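PDB 5EYF: glutamate ABC superfamily ATP binding cassette transporter, binding protein from Enterococcus faecium DO, which binds glutamate and probably delivers it to an ABC transporter in the membrane as its extracellular solute-binding component. Local coordinates for residues B[4-9]-B[208-213]; B[15-20]-B[48-53]; B[109-114]-B[189-194]. All blocks are in the same frame, centred on the assembly; numbering follows the deposited sequence.

Interaction 1: residues B[4-9]-B[208-213]; sequences NEDILE and QENFLK
Gln208 uses both ends of its amide on the loop just before helix 7-14, tying the first turn of that N-terminal helix to the start of helix 209-225. NE2 donates to Glu5 O at 3.0 Å, from above that carbonyl's plane, while OE1 accepts from Ile7 N at 2.9 Å with an N-H...O angle of 158°. A bend at chi2 (-68°) turns the amide toward both groups. Ile7 lies across the Gln208 side chain at about a right angle, and its CG2 sits over the centre of one Phe211 ring face, a CH-pi contact 3.6 Å from the centroid. Leu8 adds CD2 near the ring's edge and lays CD1 against Asn210 O.

Three waters lie between Asp6 and helix 209-225. One donates to Asp6 OD2 and Gln208 OE1 and accepts from Phe211 N; a second joins Asp6 OD2 to Asn210 N; the third donates to Asp6 OD1 and takes a weak bond from Asn210 ND2. Asp6 itself N-caps helix 7-14, its OD1 accepting from Glu9 N at 2.9 Å through the anti lone pair. Ile53 of helix 41-54 touches both Leu8 and Phe211.

With OE1 accepting an N-H and NE2 donating to a carbonyl, the Gln208 amide's orientation is fixed, and water adds a second donor to OE1. The Asp6 carboxylate, capping one helix and reaching the other through water, would probably be favoured as the anion.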
loop_
_atom_site.group_PDB
_atom_site.type_symbol
_atom_site.label_atom_id
_atom_site.label_comp_id
_atom_site.label_asym_id
_atom_site.label_seq_id
_atom_site.Cartn_x
_atom_site.Cartn_y
_atom_site.Cartn_z
ATOM N N ASN B 4 6.728 -16.571 26.980
ATOM C CA ASN B 4 7.248 -17.733 26.271
ATOM C C ASN B 4 6.225 -18.856 26.130
ATOM O O ASN B 4 6.455 -19.770 25.331
ATOM C CB ASN B 4 8.509 -18.268 26.969
ATOM C CG ASN B 4 9.746 -17.403 26.708
ATOM O OD1 ASN B 4 10.065 -17.071 25.565
ATOM N ND2 ASN B 4 10.449 -17.046 27.776
ATOM N N GLU B 5 5.118 -18.817 26.876
ATOM C CA GLU B 5 4.089 -19.840 26.734
ATOM C C GLU B 5 3.426 -19.717 25.369
ATOM O O GLU B 5 3.063 -18.617 24.940
ATOM C CB GLU B 5 3.046 -19.720 27.844
ATOM C CG GLU B 5 1.966 -20.803 27.794
ATOM C CD GLU B 5 0.929 -20.671 28.907
ATOM O OE1 GLU B 5 0.622 -19.526 29.308
ATOM O OE2 GLU B 5 0.419 -21.713 29.382
ATOM N N ASP B 6 3.281 -20.848 24.681
ATOM C CA ASP B 6 2.749 -20.833 23.326
ATOM C C ASP B 6 1.278 -20.421 23.318
ATOM O O ASP B 6 0.460 -20.996 24.033
ATOM C CB ASP B 6 2.922 -22.213 22.696
ATOM C CG ASP B 6 2.462 -22.249 21.271
ATOM O OD1 ASP B 6 1.263 -22.493 21.036
ATOM O OD2 ASP B 6 3.289 -21.980 20.373
ATOM N N ILE B 7 0.933 -19.428 22.489
ATOM C CA ILE B 7 -0.410 -18.843 22.559
ATOM C C ILE B 7 -1.482 -19.830 22.082
ATOM O O ILE B 7 -2.551 -19.942 22.694
ATOM C CB ILE B 7 -0.438 -17.518 21.774
ATOM C CG1 ILE B 7 0.312 -16.440 22.560
ATOM C CG2 ILE B 7 -1.878 -17.089 21.465
ATOM C CD1 ILE B 7 0.841 -15.297 21.682
ATOM N N LEU B 8 -1.216 -20.593 21.013
ATOM C CA LEU B 8 -2.194 -21.611 20.607
ATOM C C LEU B 8 -2.346 -22.720 21.647
ATOM O O LEU B 8 -3.454 -23.242 21.856
ATOM C CB LEU B 8 -1.806 -22.231 19.269
ATOM C CG LEU B 8 -2.252 -21.501 18.022
ATOM C CD1 LEU B 8 -1.930 -22.394 16.831
ATOM C CD2 LEU B 8 -3.728 -21.143 18.057
ATOM N N GLU B 9 -1.240 -23.154 22.255
ATOM C CA GLU B 9 -1.352 -24.173 23.290
ATOM C C GLU B 9 -2.207 -23.662 24.445
ATOM O O GLU B 9 -3.121 -24.362 24.912
ATOM C CB GLU B 9 0.028 -24.611 23.781
ATOM C CG GLU B 9 0.773 -25.498 22.791
ATOM C CD GLU B 9 2.112 -25.963 23.305
ATOM O OE1 GLU B 9 2.461 -25.643 24.462
ATOM O OE2 GLU B 9 2.819 -26.643 22.533
ATOM N N GLN B 208 6.298 -17.162 18.519
ATOM C CA GLN B 208 4.892 -17.549 18.510
ATOM C C GLN B 208 4.477 -17.946 17.097
ATOM O O GLN B 208 3.410 -17.563 16.600
ATOM C CB GLN B 208 4.002 -16.422 19.030
ATOM C CG GLN B 208 4.229 -16.044 20.494
ATOM C CD GLN B 208 3.805 -17.142 21.459
ATOM O OE1 GLN B 208 3.030 -18.022 21.109
ATOM N NE2 GLN B 208 4.324 -17.091 22.681
ATOM N N GLU B 209 5.337 -18.716 16.427
ATOM C CA GLU B 209 5.137 -18.961 15.002
ATOM C C GLU B 209 3.865 -19.748 14.717
ATOM O O GLU B 209 3.237 -19.543 13.669
ATOM C CB GLU B 209 6.356 -19.680 14.430
ATOM C CG GLU B 209 7.616 -18.829 14.440
ATOM C CD GLU B 209 8.441 -18.927 15.692
ATOM O OE1 GLU B 209 8.015 -19.574 16.672
ATOM O OE2 GLU B 209 9.553 -18.354 15.690
ATOM N N ASN B 210 3.451 -20.638 15.621
ATOM C CA ASN B 210 2.220 -21.380 15.359
ATOM C C ASN B 210 1.011 -20.458 15.409
ATOM O O ASN B 210 0.101 -20.587 14.583
ATOM C CB ASN B 210 2.050 -22.528 16.350
ATOM C CG ASN B 210 3.104 -23.620 16.181
ATOM O OD1 ASN B 210 3.569 -23.899 15.074
ATOM N ND2 ASN B 210 3.495 -24.223 17.289
ATOM N N PHE B 211 0.992 -19.507 16.356
ATOM C CA PHE B 211 -0.104 -18.537 16.411
ATOM C C PHE B 211 -0.075 -17.609 15.198
ATOM O O PHE B 211 -1.121 -17.313 14.603
ATOM C CB PHE B 211 -0.024 -17.756 17.722
ATOM C CG PHE B 211 -1.108 -16.736 17.916
ATOM C CD1 PHE B 211 -2.440 -17.093 17.873
ATOM C CD2 PHE B 211 -0.786 -15.407 18.162
ATOM C CE1 PHE B 211 -3.438 -16.146 18.058
ATOM C CE2 PHE B 211 -1.780 -14.451 18.362
ATOM C CZ PHE B 211 -3.111 -14.818 18.304
ATOM N N LEU B 212 1.119 -17.167 14.801
ATOM C CA LEU B 212 1.247 -16.336 13.603
ATOM C C LEU B 212 0.668 -17.043 12.380
ATOM O O LEU B 212 -0.095 -16.449 11.606
ATOM C CB LEU B 212 2.718 -15.968 13.373
ATOM C CG LEU B 212 3.014 -15.215 12.077
ATOM C CD1 LEU B 212 2.327 -13.845 12.022
ATOM C CD2 LEU B 212 4.526 -15.043 11.929
ATOM N N LYS B 213 1.015 -18.322 12.195
ATOM C CA LYS B 213 0.468 -19.089 11.079
ATOM C C LYS B 213 -1.050 -19.179 11.162
ATOM O O LYS B 213 -1.738 -19.080 10.140
ATOM C CB LYS B 213 1.072 -20.497 11.049
ATOM C CG LYS B 213 2.448 -20.590 10.418
ATOM C CD LYS B 213 2.970 -22.030 10.399
ATOM C CE LYS B 213 4.247 -22.184 11.214
ATOM N NZ LYS B 213 5.347 -21.328 10.718
HETATM O O HOH W 1 1.221 -24.465 18.855
HETATM O O HOH W 2 2.190 -19.746 19.033
HETATM O O HOH W 3 4.728 -21.677 17.896
#

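Interaction 2: residues B[15-20]-B[48-53]; sequences NEIIWG and AITKKI
Trp19 and Ile17 project from strand 16-20 onto helix 48-53, the packing of helix on parallel sheet that builds an alpha/beta lobe of this periplasmic-binding-protein fold. The short segments run nearly antiparallel, at 153°, with their axes 9.2 Å apart at the closest point.

One polar bond crosses. Trp19 NE1 donates to Thr50 OG1 at 2.9 Å, with an N-H...O angle of 146° and the oxygen tilted modestly from the indole plane. Thr50 OG1 also bonds Ala46 O one turn back, so this buried hydroxyl is tied to its own helix as well as to the strand.

The apolar contacts lie on either side of Thr50 along the helix. Toward Ile49 the benzo edge of the indole is met by CG2, 3.8 Å from Trp19 CH2, while Ile49 CD1 approaches the same carbon. Toward Ile53 the contact passes to Ile17. Within the strand, Ile17 CG2 rests over the rim of one face of the indole. Met222 of helix 209-225 also packs on Ile49.

With CG1 beside the backbone N and the chain extended beyond it (chi2 175°), Ile17 brings its CD1 within 3.9 Å of Ile53 CD1 and 4.1 Å of Thr50 CG2.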
loop_
_atom_site.group_PDB
_atom_site.type_symbol
_atom_site.label_atom_id
_atom_site.label_comp_id
_atom_site.label_asym_id
_atom_site.label_seq_id
_atom_site.Cartn_x
_atom_site.Cartn_y
_atom_site.Cartn_z
ATOM N N ASN B 15 -9.643 -20.918 25.709
ATOM C CA ASN B 15 -10.594 -20.645 24.636
ATOM C C ASN B 15 -10.722 -19.145 24.364
ATOM O O ASN B 15 -11.811 -18.625 24.108
ATOM C CB ASN B 15 -11.958 -21.263 24.942
ATOM C CG ASN B 15 -12.806 -21.369 23.712
ATOM O OD1 ASN B 15 -12.292 -21.611 22.607
ATOM N ND2 ASN B 15 -14.103 -21.134 23.869
ATOM N N GLU B 16 -9.586 -18.453 24.383
ATOM C CA GLU B 16 -9.573 -16.997 24.323
ATOM C C GLU B 16 -8.325 -16.530 23.582
ATOM O O GLU B 16 -7.272 -17.172 23.649
ATOM C CB GLU B 16 -9.612 -16.406 25.744
ATOM C CG GLU B 16 -9.811 -14.887 25.849
ATOM C CD GLU B 16 -9.692 -14.398 27.290
ATOM O OE1 GLU B 16 -8.638 -14.655 27.917
ATOM O OE2 GLU B 16 -10.653 -13.788 27.814
ATOM N N ILE B 17 -8.457 -15.415 22.858
ATOM C CA ILE B 17 -7.312 -14.657 22.369
ATOM C C ILE B 17 -7.429 -13.236 22.906
ATOM O O ILE B 17 -8.519 -12.654 22.902
ATOM C CB ILE B 17 -7.232 -14.644 20.835
ATOM C CG1 ILE B 17 -7.083 -16.071 20.318
ATOM C CG2 ILE B 17 -6.070 -13.718 20.359
ATOM C CD1 ILE B 17 -7.123 -16.125 18.831
ATOM N N ILE B 18 -6.313 -12.692 23.395
ATOM C CA ILE B 18 -6.262 -11.370 24.010
ATOM C C ILE B 18 -5.592 -10.410 23.036
ATOM O O ILE B 18 -4.421 -10.586 22.683
ATOM C CB ILE B 18 -5.495 -11.398 25.335
ATOM C CG1 ILE B 18 -6.086 -12.453 26.282
ATOM C CG2 ILE B 18 -5.525 -10.018 25.974
ATOM C CD1 ILE B 18 -5.371 -12.548 27.591
ATOM N N TRP B 19 -6.325 -9.387 22.627
ATOM C CA TRP B 19 -5.896 -8.490 21.561
ATOM C C TRP B 19 -5.625 -7.115 22.135
ATOM O O TRP B 19 -6.449 -6.585 22.885
ATOM C CB TRP B 19 -6.946 -8.340 20.462
ATOM C CG TRP B 19 -7.277 -9.576 19.731
ATOM C CD1 TRP B 19 -8.193 -10.511 20.089
ATOM C CD2 TRP B 19 -6.719 -10.005 18.480
ATOM N NE1 TRP B 19 -8.248 -11.512 19.137
ATOM C CE2 TRP B 19 -7.356 -11.218 18.134
ATOM C CE3 TRP B 19 -5.758 -9.477 17.617
ATOM C CZ2 TRP B 19 -7.035 -11.936 16.987
ATOM C CZ3 TRP B 19 -5.465 -10.164 16.446
ATOM C CH2 TRP B 19 -6.090 -11.394 16.146
ATOM N N GLY B 20 -4.476 -6.547 21.780
ATOM C CA GLY B 20 -4.185 -5.166 22.078
ATOM C C GLY B 20 -4.685 -4.229 20.997
ATOM O O GLY B 20 -4.273 -4.334 19.833
ATOM N N ALA B 48 -13.281 -11.528 14.098
ATOM C CA ALA B 48 -13.425 -12.493 13.014
ATOM C C ALA B 48 -12.266 -13.490 12.996
ATOM O O ALA B 48 -12.468 -14.686 12.743
ATOM C CB ALA B 48 -13.528 -11.749 11.682
ATOM N N ILE B 49 -11.042 -13.025 13.269
ATOM C CA ILE B 49 -9.905 -13.931 13.294
ATOM C C ILE B 49 -10.060 -14.925 14.420
ATOM O O ILE B 49 -9.798 -16.123 14.252
ATOM C CB ILE B 49 -8.599 -13.134 13.450
ATOM C CG1 ILE B 49 -8.322 -12.377 12.158
ATOM C CG2 ILE B 49 -7.434 -14.068 13.795
ATOM C CD1 ILE B 49 -7.164 -11.398 12.294
ATOM N N THR B 50 -10.470 -14.437 15.586
ATOM C CA THR B 50 -10.646 -15.321 16.722
ATOM C C THR B 50 -11.648 -16.427 16.419
ATOM O O THR B 50 -11.436 -17.591 16.794
ATOM C CB THR B 50 -11.094 -14.508 17.930
ATOM O OG1 THR B 50 -10.130 -13.475 18.167
ATOM C CG2 THR B 50 -11.108 -15.421 19.165
ATOM N N LYS B 51 -12.726 -16.101 15.708
ATOM C CA LYS B 51 -13.684 -17.157 15.374
ATOM C C LYS B 51 -13.109 -18.158 14.368
ATOM O O LYS B 51 -13.446 -19.354 14.418
ATOM C CB LYS B 51 -14.983 -16.540 14.844
ATOM C CG LYS B 51 -15.749 -15.697 15.876
ATOM C CD LYS B 51 -16.105 -16.499 17.132
ATOM C CE LYS B 51 -17.140 -15.751 17.987
ATOM N NZ LYS B 51 -17.354 -16.349 19.348
ATOM N N LYS B 52 -12.264 -17.705 13.441
ATOM C CA LYS B 52 -11.601 -18.649 12.543
ATOM C C LYS B 52 -10.651 -19.566 13.309
ATOM O O LYS B 52 -10.585 -20.772 13.037
ATOM C CB LYS B 52 -10.829 -17.901 11.446
ATOM C CG LYS B 52 -11.683 -17.088 10.468
ATOM C CD LYS B 52 -12.731 -17.932 9.770
ATOM C CE LYS B 52 -13.299 -17.176 8.579
ATOM N NZ LYS B 52 -14.480 -17.946 8.059
ATOM N N ILE B 53 -9.880 -19.016 14.252
ATOM C CA ILE B 53 -8.855 -19.816 14.910
ATOM C C ILE B 53 -9.487 -20.787 15.892
ATOM O O ILE B 53 -9.176 -21.989 15.900
ATOM C CB ILE B 53 -7.825 -18.901 15.605
ATOM C CG1 ILE B 53 -7.121 -18.032 14.570
ATOM C CG2 ILE B 53 -6.824 -19.726 16.470
ATOM C CD1 ILE B 53 -6.063 -17.095 15.183
#

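Interaction 3: residues B[109-114]-B[189-194]; sequences LLVKKG and ELVGGT
Val111 and Glu189 form an antiparallel hydrogen-bonded pair, joining strands 103-112 and 188-191 in the mixed sheet of the second alpha/beta lobe of this binding-protein fold. Glu189 N donates to Val111 O at 2.9 Å, nearly in line with the carbonyl, and Val111 N returns the bond to Glu189 O at 3.1 Å. Further along, Val191 N donates to Leu109 O, also at 3.1 Å. Between these bonds the non-hydrogen-bonded pair Leu110 and Leu190 brings the backbones close, and two CA-H...O contacts fill in: Leu190 CA to Leu109 O at 3.3 Å, and Leu110 CA to Glu189 O.

Beyond the pairing a water bridges the two segments. It donates to Val191 O and Gly193 O and accepts a weak bond from Leu109 N. Here the second subunit comes in: Gly192 N bonds Asp121 of that chain.

Leu110 and Leu190 lie on one face of the sheet, touching through their CD1 methyls at 4.0 Å. Helix 175-182 covers this side, with Leu178 on Leu110 and Leu179 on Leu190. The other face carries Leu109, Val111, Glu189 and Val191, and Ile117 packs there against Leu109 and Val111.

At the exposed end, Glu189 holds CG between its backbone N and carbonyl carbon (chi1 65°), and from there its extended chain crosses that of Lys113 at about a right angle. Their touch is through carbon, Lys113 CG lying 3.6 Å from Glu189 CD, while the charged ends stay apart. Back on the valine face, the two side chains cross at a similar angle, and the closest approach is Val111 CG2 to Val191 CG1 at 3.6 Å.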
loop_
_atom_site.group_PDB
_atom_site.type_symbol
_atom_site.label_atom_id
_atom_site.label_comp_id
_atom_site.label_asym_id
_atom_site.label_seq_id
_atom_site.Cartn_x
_atom_site.Cartn_y
_atom_site.Cartn_z
ATOM N N LEU B 109 -2.014 14.883 5.691
ATOM C CA LEU B 109 -2.107 16.149 6.411
ATOM C C LEU B 109 -3.555 16.559 6.588
ATOM O O LEU B 109 -4.344 16.483 5.650
ATOM C CB LEU B 109 -1.437 17.287 5.662
ATOM C CG LEU B 109 0.057 17.199 5.400
ATOM C CD1 LEU B 109 0.555 18.468 4.701
ATOM C CD2 LEU B 109 0.843 16.942 6.681
ATOM N N LEU B 110 -3.877 17.064 7.776
ATOM C CA LEU B 110 -5.167 17.675 8.060
ATOM C C LEU B 110 -4.936 19.148 8.383
ATOM O O LEU B 110 -4.066 19.471 9.198
ATOM C CB LEU B 110 -5.831 16.968 9.256
ATOM C CG LEU B 110 -7.236 17.409 9.683
ATOM C CD1 LEU B 110 -8.243 16.715 8.802
ATOM C CD2 LEU B 110 -7.517 17.107 11.166
ATOM N N VAL B 111 -5.689 20.034 7.722
ATOM C CA VAL B 111 -5.586 21.476 7.918
ATOM C C VAL B 111 -6.991 22.054 8.021
ATOM O O VAL B 111 -7.974 21.423 7.634
ATOM C CB VAL B 111 -4.802 22.165 6.759
ATOM C CG1 VAL B 111 -3.377 21.625 6.665
ATOM C CG2 VAL B 111 -5.514 21.964 5.435
ATOM N N LYS B 112 -7.082 23.273 8.557
ATOM C CA LYS B 112 -8.325 24.023 8.459
ATOM C C LYS B 112 -8.601 24.366 6.996
ATOM O O LYS B 112 -7.709 24.816 6.272
ATOM C CB LYS B 112 -8.231 25.302 9.291
ATOM C CG LYS B 112 -9.497 26.140 9.337
ATOM C CD LYS B 112 -9.253 27.402 10.155
ATOM C CE LYS B 112 -10.266 28.486 9.832
ATOM N NZ LYS B 112 -11.424 28.432 10.754
ATOM N N LYS B 113 -9.847 24.183 6.563
ATOM C CA LYS B 113 -10.229 24.623 5.221
ATOM C C LYS B 113 -9.808 26.062 4.959
ATOM O O LYS B 113 -9.992 26.950 5.798
ATOM C CB LYS B 113 -11.731 24.492 5.010
ATOM C CG LYS B 113 -12.157 23.082 4.817
ATOM C CD LYS B 113 -13.652 22.948 4.828
ATOM C CE LYS B 113 -14.015 21.475 4.745
ATOM N NZ LYS B 113 -15.423 21.288 4.328
ATOM N N GLY B 114 -9.238 26.278 3.775
ATOM C CA GLY B 114 -8.739 27.571 3.394
ATOM C C GLY B 114 -7.272 27.772 3.679
ATOM O O GLY B 114 -6.721 28.809 3.274
ATOM N N GLU B 189 -10.033 19.535 6.713
ATOM C CA GLU B 189 -10.031 18.594 5.598
ATOM C C GLU B 189 -8.637 18.013 5.419
ATOM O O GLU B 189 -7.621 18.630 5.783
ATOM C CB GLU B 189 -10.510 19.254 4.288
ATOM C CG GLU B 189 -9.614 20.363 3.748
ATOM C CD GLU B 189 -10.209 21.058 2.523
ATOM O OE1 GLU B 189 -11.211 20.548 1.989
ATOM O OE2 GLU B 189 -9.687 22.116 2.097
ATOM N N LEU B 190 -8.595 16.823 4.821
ATOM C CA LEU B 190 -7.329 16.264 4.350
ATOM C C LEU B 190 -6.900 16.985 3.078
ATOM O O LEU B 190 -7.736 17.351 2.243
ATOM C CB LEU B 190 -7.441 14.747 4.079
ATOM C CG LEU B 190 -7.403 13.759 5.254
ATOM C CD1 LEU B 190 -8.690 13.878 6.075
ATOM C CD2 LEU B 190 -7.235 12.332 4.775
ATOM N N VAL B 191 -5.600 17.241 2.954
ATOM C CA VAL B 191 -5.067 17.916 1.774
ATOM C C VAL B 191 -3.814 17.192 1.328
ATOM O O VAL B 191 -3.002 16.751 2.156
ATOM C CB VAL B 191 -4.743 19.414 2.016
ATOM C CG1 VAL B 191 -5.997 20.200 2.368
ATOM C CG2 VAL B 191 -3.682 19.604 3.102
ATOM N N GLY B 192 -3.651 17.101 0.011
ATOM C CA GLY B 192 -2.426 16.616 -0.589
ATOM C C GLY B 192 -2.285 15.117 -0.699
ATOM O O GLY B 192 -1.169 14.640 -0.949
ATOM N N GLY B 193 -3.357 14.345 -0.520
ATOM C CA GLY B 193 -3.148 12.905 -0.726
ATOM C C GLY B 193 -2.292 12.287 0.374
ATOM O O GLY B 193 -2.334 12.717 1.538
ATOM N N THR B 194 -1.491 11.273 0.008
ATOM C CA THR B 194 -0.620 10.621 0.985
ATOM C C THR B 194 0.826 10.743 0.540
ATOM O O THR B 194 1.118 10.782 -0.658
ATOM C CB THR B 194 -0.972 9.116 1.209
ATOM O OG1 THR B 194 -0.887 8.394 -0.019
ATOM C CG2 THR B 194 -2.373 8.952 1.825
HETATM O O HOH W 4 -1.197 14.816 2.733
#

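Overall arrangement
From the N terminus, residues 4-9 enter interaction 1, whose partner arrives only with 208-213, so this contact closes a loop of nearly 200 residues. Helix 7-14 leads straight into strand 16-21, which closes the short loop of interaction 2 on helix 41-54. Interaction 3 follows in series, joining 109-114 to 189-194; both loops nest inside that of interaction 1. Interactions 1 and 2 touch, Phe211 also packing on Ile17, so they share one hydrophobic patch. Interaction 3 belongs to the other lobe, on the far side of the chain's centre, its centre about 42 Å from that of interaction 1 and 36 Å from that of interaction 2.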